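Local coordinates for protein CmeC (Campylobacter jejuni, PDB 4MT4) that forms a trimeric outer-membrane channel that probably serves as the exit duct for drugs expelled by an efflux pump, at residues E390-K401 against Y414-A425. Numbering follows the deposited sequence.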
ATOM      1  N   GLU B 390     -21.235  -0.875 -35.579  1.00 44.97           N
ATOM      2  CA  GLU B 390     -20.907  -2.245 -35.953  1.00 55.09           C
ATOM      3  C   GLU B 390     -21.798  -2.739 -37.093  1.00 56.12           C
ATOM      4  O   GLU B 390     -21.341  -3.471 -37.974  1.00 47.38           O
ATOM      5  CB  GLU B 390     -21.033  -3.169 -34.737  1.00 48.07           C
ATOM      6  CG  GLU B 390     -20.757  -4.637 -35.030  1.00 46.08           C
ATOM      7  CD  GLU B 390     -22.023  -5.430 -35.284  1.00 72.30           C
ATOM      8  OE1 GLU B 390     -23.057  -5.129 -34.649  1.00 73.00           O
ATOM      9  OE2 GLU B 390     -21.985  -6.356 -36.122  1.00 72.14           O
ATOM     10  N   GLN B 391     -23.064  -2.333 -37.076  1.00 54.28           N
ATOM     11  CA  GLN B 391     -24.000  -2.728 -38.121  1.00 61.25           C
ATOM     12  C   GLN B 391     -23.671  -2.060 -39.450  1.00 55.40           C
ATOM     13  O   GLN B 391     -23.797  -2.671 -40.509  1.00 51.66           O
ATOM     14  CB  GLN B 391     -25.435  -2.400 -37.712  1.00 50.39           C
ATOM     15  CG  GLN B 391     -26.028  -3.400 -36.736  1.00 62.78           C
ATOM     16  CD  GLN B 391     -25.934  -4.826 -37.243  1.00 80.33           C
ATOM     17  OE1 GLN B 391     -26.565  -5.187 -38.238  1.00 85.40           O
ATOM     18  NE2 GLN B 391     -25.130  -5.641 -36.571  1.00 64.00           N
ATOM     19  N   SER B 392     -23.248  -0.802 -39.391  1.00 50.43           N
ATOM     20  CA  SER B 392     -22.893  -0.070 -40.599  1.00 44.75           C
ATOM     21  C   SER B 392     -21.640  -0.660 -41.239  1.00 59.45           C
ATOM     22  O   SER B 392     -21.612  -0.908 -42.444  1.00 57.92           O
ATOM     23  CB  SER B 392     -22.685   1.412 -40.290  1.00 43.80           C
ATOM     24  OG  SER B 392     -23.882   1.998 -39.812  1.00 58.10           O
ATOM     25  N   TYR B 393     -20.614  -0.896 -40.426  1.00 48.05           N
ATOM     26  CA  TYR B 393     -19.360  -1.467 -40.913  1.00 58.03           C
ATOM     27  C   TYR B 393     -19.540  -2.898 -41.404  1.00 55.44           C
ATOM     28  O   TYR B 393     -18.761  -3.382 -42.225  1.00 49.23           O
ATOM     29  CB  TYR B 393     -18.286  -1.426 -39.822  1.00 40.06           C
ATOM     30  CG  TYR B 393     -17.589  -0.089 -39.699  1.00 50.48           C
ATOM     31  CD1 TYR B 393     -16.702   0.345 -40.677  1.00 51.62           C
ATOM     32  CD2 TYR B 393     -17.812   0.736 -38.604  1.00 49.77           C
ATOM     33  CE1 TYR B 393     -16.062   1.565 -40.571  1.00 51.46           C
ATOM     34  CE2 TYR B 393     -17.176   1.958 -38.489  1.00 41.41           C
ATOM     35  CZ  TYR B 393     -16.303   2.368 -39.475  1.00 51.13           C
ATOM     36  OH  TYR B 393     -15.668   3.584 -39.364  1.00 55.21           O
ATOM     37  N   LYS B 394     -20.566  -3.576 -40.903  1.00 44.37           N
ATOM     38  CA  LYS B 394     -20.859  -4.934 -41.346  1.00 57.75           C
ATOM     39  C   LYS B 394     -21.498  -4.922 -42.733  1.00 60.98           C
ATOM     40  O   LYS B 394     -21.145  -5.729 -43.593  1.00 50.06           O
ATOM     41  CB  LYS B 394     -21.777  -5.648 -40.355  1.00 43.03           C
ATOM     42  CG  LYS B 394     -22.074  -7.092 -40.729  1.00 49.03           C
ATOM     43  CD  LYS B 394     -23.116  -7.712 -39.813  1.00 64.41           C
ATOM     44  CE  LYS B 394     -23.445  -9.129 -40.250  1.00 71.65           C
ATOM     45  NZ  LYS B 394     -24.542  -9.727 -39.441  1.00 81.68           N
ATOM     46  N   ARG B 395     -22.440  -4.007 -42.942  1.00 52.59           N
ATOM     47  CA  ARG B 395     -23.084  -3.858 -44.242  1.00 68.90           C
ATOM     48  C   ARG B 395     -22.068  -3.422 -45.290  1.00 61.89           C
ATOM     49  O   ARG B 395     -22.118  -3.861 -46.436  1.00 56.98           O
ATOM     50  CB  ARG B 395     -24.233  -2.852 -44.169  1.00 55.27           C
ATOM     51  CG  ARG B 395     -24.976  -2.655 -45.486  1.00 64.06           C
ATOM     52  CD  ARG B 395     -25.547  -3.967 -45.998  1.00 62.71           C
ATOM     53  NE  ARG B 395     -26.236  -3.810 -47.276  1.00 75.81           N
ATOM     54  CZ  ARG B 395     -26.071  -4.620 -48.319  1.00 71.10           C
ATOM     55  NH1 ARG B 395     -25.236  -5.648 -48.240  1.00 61.11           N
ATOM     56  NH2 ARG B 395     -26.742  -4.404 -49.443  1.00 65.48           N
ATOM     57  N   ILE B 396     -21.150  -2.550 -44.883  1.00 57.73           N
ATOM     58  CA  ILE B 396     -20.054  -2.121 -45.744  1.00 47.82           C
ATOM     59  C   ILE B 396     -19.206  -3.317 -46.168  1.00 57.78           C
ATOM     60  O   ILE B 396     -18.830  -3.444 -47.333  1.00 50.91           O
ATOM     61  CB  ILE B 396     -19.160  -1.077 -45.042  1.00 46.28           C
ATOM     62  CG1 ILE B 396     -19.922   0.235 -44.845  1.00 47.31           C
ATOM     63  CG2 ILE B 396     -17.891  -0.833 -45.846  1.00 41.38           C
ATOM     64  CD1 ILE B 396     -19.166   1.266 -44.035  1.00 40.89           C
ATOM     65  N   TYR B 397     -18.920  -4.196 -45.211  1.00 53.83           N
ATOM     66  CA  TYR B 397     -18.150  -5.404 -45.485  1.00 53.50           C
ATOM     67  C   TYR B 397     -18.889  -6.345 -46.429  1.00 56.26           C
ATOM     68  O   TYR B 397     -18.287  -6.928 -47.331  1.00 51.23           O
ATOM     69  CB  TYR B 397     -17.818  -6.142 -44.188  1.00 45.84           C
ATOM     70  CG  TYR B 397     -17.367  -7.567 -44.422  1.00 47.42           C
ATOM     71  CD1 TYR B 397     -16.099  -7.840 -44.919  1.00 43.86           C
ATOM     72  CD2 TYR B 397     -18.213  -8.639 -44.158  1.00 50.56           C
ATOM     73  CE1 TYR B 397     -15.684  -9.137 -45.142  1.00 50.43           C
ATOM     74  CE2 TYR B 397     -17.806  -9.940 -44.379  1.00 52.93           C
ATOM     75  CZ  TYR B 397     -16.540 -10.185 -44.871  1.00 56.77           C
ATOM     76  OH  TYR B 397     -16.129 -11.480 -45.092  1.00 72.17           O
ATOM     77  N   GLU B 398     -20.192  -6.499 -46.210  1.00 54.66           N
ATOM     78  CA  GLU B 398     -21.004  -7.395 -47.025  1.00 53.04           C
ATOM     79  C   GLU B 398     -21.007  -6.965 -48.488  1.00 57.72           C
ATOM     80  O   GLU B 398     -20.950  -7.803 -49.387  1.00 53.35           O
ATOM     81  CB  GLU B 398     -22.437  -7.457 -46.493  1.00 49.04           C
ATOM     82  CG  GLU B 398     -22.572  -8.194 -45.169  1.00 57.58           C
ATOM     83  CD  GLU B 398     -23.990  -8.175 -44.636  1.00 68.28           C
ATOM     84  OE1 GLU B 398     -24.771  -7.299 -45.062  1.00 61.56           O
ATOM     85  OE2 GLU B 398     -24.325  -9.037 -43.796  1.00 70.71           O
ATOM     86  N   ILE B 399     -21.063  -5.659 -48.719  1.00 53.77           N
ATOM     87  CA  ILE B 399     -21.010  -5.126 -50.075  1.00 57.50           C
ATOM     88  C   ILE B 399     -19.600  -5.258 -50.645  1.00 62.61           C
ATOM     89  O   ILE B 399     -19.421  -5.587 -51.817  1.00 60.17           O
ATOM     90  CB  ILE B 399     -21.446  -3.649 -50.123  1.00 55.53           C
ATOM     91  CG1 ILE B 399     -22.855  -3.487 -49.555  1.00 51.34           C
ATOM     92  CG2 ILE B 399     -21.393  -3.116 -51.547  1.00 56.75           C
ATOM     93  CD1 ILE B 399     -23.328  -2.050 -49.499  1.00 56.80           C
ATOM     94  N   ALA B 400     -18.602  -5.011 -49.802  1.00 54.19           N
ATOM     95  CA  ALA B 400     -17.205  -5.062 -50.225  1.00 53.98           C
ATOM     96  C   ALA B 400     -16.784  -6.476 -50.612  1.00 60.39           C
ATOM     97  O   ALA B 400     -15.904  -6.659 -51.453  1.00 56.92           O
ATOM     98  CB  ALA B 400     -16.300  -4.525 -49.126  1.00 66.18           C
ATOM     99  N   LYS B 401     -17.411  -7.473 -49.998  1.00 57.70           N
ATOM    100  CA  LYS B 401     -17.110  -8.864 -50.317  1.00 57.93           C
ATOM    101  C   LYS B 401     -17.691  -9.246 -51.673  1.00 56.77           C
ATOM    102  O   LYS B 401     -17.053  -9.949 -52.456  1.00 52.38           O
ATOM    103  CB  LYS B 401     -17.644  -9.805 -49.234  1.00 46.95           C
ATOM    104  CG  LYS B 401     -17.482 -11.279 -49.576  1.00 55.17           C
ATOM    105  CD  LYS B 401     -17.962 -12.183 -48.454  1.00 68.66           C
ATOM    106  CE  LYS B 401     -18.037 -13.630 -48.914  1.00 82.01           C
ATOM    107  NZ  LYS B 401     -16.756 -14.086 -49.522  1.00 82.08           N
ATOM    108  N   TYR B 414     -10.552  -4.553 -49.664  1.00 43.49           N
ATOM    109  CA  TYR B 414     -11.417  -5.585 -49.104  1.00 53.17           C
ATOM    110  C   TYR B 414     -10.968  -5.991 -47.702  1.00 60.07           C
ATOM    111  O   TYR B 414     -11.790  -6.131 -46.796  1.00 49.12           O
ATOM    112  CB  TYR B 414     -11.454  -6.807 -50.023  1.00 43.48           C
ATOM    113  CG  TYR B 414     -12.120  -8.015 -49.403  1.00 44.70           C
ATOM    114  CD1 TYR B 414     -13.464  -7.989 -49.053  1.00 51.59           C
ATOM    115  CD2 TYR B 414     -11.407  -9.184 -49.175  1.00 59.29           C
ATOM    116  CE1 TYR B 414     -14.075  -9.090 -48.486  1.00 49.33           C
ATOM    117  CE2 TYR B 414     -12.009 -10.290 -48.611  1.00 59.33           C
ATOM    118  CZ  TYR B 414     -13.344 -10.238 -48.267  1.00 52.14           C
ATOM    119  OH  TYR B 414     -13.953 -11.337 -47.704  1.00 76.52           O
ATOM    120  N   LEU B 415      -9.662  -6.169 -47.527  1.00 53.00           N
ATOM    121  CA  LEU B 415      -9.097  -6.521 -46.228  1.00 58.57           C
ATOM    122  C   LEU B 415      -9.327  -5.413 -45.207  1.00 56.64           C
ATOM    123  O   LEU B 415      -9.551  -5.677 -44.027  1.00 54.16           O
ATOM    124  CB  LEU B 415      -7.600  -6.813 -46.353  1.00 48.89           C
ATOM    125  CG  LEU B 415      -7.201  -8.036 -47.180  1.00 55.64           C
ATOM    126  CD1 LEU B 415      -5.688  -8.188 -47.207  1.00 55.63           C
ATOM    127  CD2 LEU B 415      -7.863  -9.295 -46.641  1.00 52.44           C
ATOM    128  N   GLU B 416      -9.266  -4.171 -45.677  1.00 57.80           N
ATOM    129  CA  GLU B 416      -9.480  -3.010 -44.824  1.00 52.86           C
ATOM    130  C   GLU B 416     -10.913  -2.952 -44.307  1.00 63.40           C
ATOM    131  O   GLU B 416     -11.143  -2.726 -43.120  1.00 62.01           O
ATOM    132  CB  GLU B 416      -9.145  -1.723 -45.579  1.00 43.23           C
ATOM    133  CG  GLU B 416      -9.557  -0.450 -44.855  1.00 65.88           C
ATOM    134  CD  GLU B 416      -9.243   0.803 -45.649  1.00 85.92           C
ATOM    135  OE1 GLU B 416      -8.247   0.803 -46.404  1.00 87.89           O
ATOM    136  OE2 GLU B 416      -9.996   1.791 -45.520  1.00 90.20           O
ATOM    137  N   ALA B 417     -11.872  -3.158 -45.205  1.00 54.34           N
ATOM    138  CA  ALA B 417     -13.285  -3.118 -44.842  1.00 63.56           C
ATOM    139  C   ALA B 417     -13.616  -4.212 -43.833  1.00 55.31           C
ATOM    140  O   ALA B 417     -14.431  -4.017 -42.930  1.00 47.49           O
ATOM    141  CB  ALA B 417     -14.154  -3.257 -46.083  1.00 43.93           C
ATOM    142  N   ARG B 418     -12.965  -5.357 -43.998  1.00 48.34           N
ATOM    143  CA  ARG B 418     -13.134  -6.494 -43.104  1.00 56.24           C
ATOM    144  C   ARG B 418     -12.516  -6.223 -41.731  1.00 64.31           C
ATOM    145  O   ARG B 418     -13.080  -6.593 -40.701  1.00 41.79           O
ATOM    146  CB  ARG B 418     -12.508  -7.740 -43.733  1.00 56.79           C
ATOM    147  CG  ARG B 418     -12.429  -8.957 -42.835  1.00 66.08           C
ATOM    148  CD  ARG B 418     -11.666 -10.073 -43.534  1.00 92.96           C
ATOM    149  NE  ARG B 418     -11.223 -11.109 -42.609  1.00102.16           N
ATOM    150  CZ  ARG B 418     -11.876 -12.246 -42.397  1.00102.01           C
ATOM    151  NH1 ARG B 418     -13.005 -12.493 -43.047  1.00 98.19           N
ATOM    152  NH2 ARG B 418     -11.399 -13.135 -41.538  1.00 91.49           N
ATOM    153  N   GLN B 419     -11.361  -5.566 -41.726  1.00 51.65           N
ATOM    154  CA  GLN B 419     -10.683  -5.199 -40.486  1.00 58.07           C
ATOM    155  C   GLN B 419     -11.501  -4.171 -39.712  1.00 64.95           C
ATOM    156  O   GLN B 419     -11.537  -4.185 -38.481  1.00 56.19           O
ATOM    157  CB  GLN B 419      -9.287  -4.644 -40.776  1.00 59.81           C
ATOM    158  CG  GLN B 419      -8.495  -4.249 -39.539  1.00 61.13           C
ATOM    159  CD  GLN B 419      -7.969  -5.449 -38.777  1.00 73.64           C
ATOM    160  OE1 GLN B 419      -8.554  -5.874 -37.781  1.00 64.77           O
ATOM    161  NE2 GLN B 419      -6.854  -6.001 -39.243  1.00 81.49           N
ATOM    162  N   ASN B 420     -12.161  -3.281 -40.447  1.00 52.74           N
ATOM    163  CA  ASN B 420     -12.994  -2.246 -39.847  1.00 46.71           C
ATOM    164  C   ASN B 420     -14.209  -2.828 -39.133  1.00 60.94           C
ATOM    165  O   ASN B 420     -14.587  -2.358 -38.060  1.00 52.67           O
ATOM    166  CB  ASN B 420     -13.443  -1.242 -40.909  1.00 42.14           C
ATOM    167  CG  ASN B 420     -12.309  -0.363 -41.396  1.00 59.96           C
ATOM    168  OD1 ASN B 420     -11.293  -0.207 -40.720  1.00 57.77           O
ATOM    169  ND2 ASN B 420     -12.480   0.223 -42.576  1.00 61.93           N
ATOM    170  N   TRP B 421     -14.819  -3.846 -39.734  1.00 51.32           N
ATOM    171  CA  TRP B 421     -15.941  -4.542 -39.112  1.00 55.94           C
ATOM    172  C   TRP B 421     -15.490  -5.221 -37.824  1.00 54.17           C
ATOM    173  O   TRP B 421     -16.174  -5.152 -36.801  1.00 47.44           O
ATOM    174  CB  TRP B 421     -16.545  -5.571 -40.069  1.00 41.51           C
ATOM    175  CG  TRP B 421     -17.666  -6.373 -39.465  1.00 49.13           C
ATOM    176  CD1 TRP B 421     -18.533  -5.970 -38.491  1.00 50.28           C
ATOM    177  CD2 TRP B 421     -18.030  -7.722 -39.789  1.00 65.35           C
ATOM    178  NE1 TRP B 421     -19.415  -6.980 -38.192  1.00 49.75           N
ATOM    179  CE2 TRP B 421     -19.127  -8.066 -38.976  1.00 67.51           C
ATOM    180  CE3 TRP B 421     -17.535  -8.671 -40.690  1.00 52.42           C
ATOM    181  CZ2 TRP B 421     -19.738  -9.317 -39.036  1.00 76.45           C
ATOM    182  CZ3 TRP B 421     -18.143  -9.913 -40.748  1.00 66.71           C
ATOM    183  CH2 TRP B 421     -19.233 -10.224 -39.926  1.00 70.05           C
ATOM    184  N   LEU B 422     -14.336  -5.878 -37.888  1.00 46.17           N
ATOM    185  CA  LEU B 422     -13.758  -6.547 -36.730  1.00 60.81           C
ATOM    186  C   LEU B 422     -13.523  -5.562 -35.590  1.00 49.80           C
ATOM    187  O   LEU B 422     -13.865  -5.838 -34.441  1.00 51.97           O
ATOM    188  CB  LEU B 422     -12.444  -7.232 -37.108  1.00 55.80           C
ATOM    189  CG  LEU B 422     -11.712  -7.964 -35.983  1.00 60.47           C
ATOM    190  CD1 LEU B 422     -12.541  -9.133 -35.474  1.00 52.92           C
ATOM    191  CD2 LEU B 422     -10.341  -8.432 -36.445  1.00 67.36           C
ATOM    192  N   ASN B 423     -12.943  -4.412 -35.922  1.00 52.02           N
ATOM    193  CA  ASN B 423     -12.701  -3.359 -34.942  1.00 47.53           C
ATOM    194  C   ASN B 423     -14.000  -2.869 -34.317  1.00 56.91           C
ATOM    195  O   ASN B 423     -14.081  -2.662 -33.107  1.00 50.47           O
ATOM    196  CB  ASN B 423     -11.955  -2.190 -35.590  1.00 48.17           C
ATOM    197  CG  ASN B 423     -10.553  -2.567 -36.034  1.00 62.06           C
ATOM    198  OD1 ASN B 423     -10.147  -3.724 -35.928  1.00 66.92           O
ATOM    199  ND2 ASN B 423      -9.808  -1.590 -36.541  1.00 58.33           N
ATOM    200  N   ALA B 424     -15.017  -2.692 -35.153  1.00 52.28           N
ATOM    201  CA  ALA B 424     -16.323  -2.229 -34.697  1.00 59.66           C
ATOM    202  C   ALA B 424     -17.025  -3.291 -33.857  1.00 51.28           C
ATOM    203  O   ALA B 424     -17.750  -2.971 -32.917  1.00 46.88           O
ATOM    204  CB  ALA B 424     -17.187  -1.833 -35.885  1.00 49.20           C
ATOM    205  N   ALA B 425     -16.805  -4.554 -34.202  1.00 44.03           N
ATOM    206  CA  ALA B 425     -17.406  -5.661 -33.469  1.00 50.96           C
ATOM    207  C   ALA B 425     -16.789  -5.789 -32.081  1.00 59.13           C
ATOM    208  O   ALA B 425     -17.495  -6.005 -31.093  1.00 53.92           O
ATOM    209  CB  ALA B 425     -17.249  -6.961 -34.241  1.00 39.78           C
TER
HETATM  210  O   HOH W   1     -16.404  -2.333 -42.980  1.00 40.76           O
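Tyr397 fits as a knob into the hole made by Tyr414, Ala417, Arg418 and Trp421, and an aromatic cluster grows around it. Its chi1 of 164° lays CG beside the carbonyl carbon and carries the ring between Trp421 and Tyr414. Tyr397 CD2 lies 3.5 Å from Trp421 CE3, which sits over one ring face; the planes meet at only 27°, but little of one ring covers the other. Tyr414 is offset in the same manner, its CE1 3.7 Å from Tyr397 CE1. Arg418 runs alongside the Tyr397 ring, its CB against CE1, while its NH2 donates a hydrogen bond to Ala179 O.

The indole of Trp421 is covered by the extended chain of Lys394: CB makes a CH-pi contact over the five-membered ring, 3.8 Å from its centroid, and CG follows along CE2 and CZ2. At the indole edge, Trp421 NE1 gives Glu390 OE2 a weak but fairly straight hydrogen bond of 3.4 Å.

The backbones come closest at Ala424, whose small CB lies 3.7 Å from Glu390 CA and also packs on Tyr393 CD2. Toward the wider end, Ala400 CB meets Ala417 CB at 3.9 Å. One water donates to both Tyr393 O, at 2.7 Å, and Ala417 O, bridging the helices through carbonyls already used within them.

The helices 339-405 and 411-445 run antiparallel here, 157° between segment axes 8.4 Å apart, as a coiled-coil hairpin of the periplasmic alpha-barrel characteristic of outer membrane factors. Helix 129-195 covers Tyr414 and Arg418, whereas Tyr393 and Ile396 pack on Ala209 and Ala205 of a neighbouring subunit.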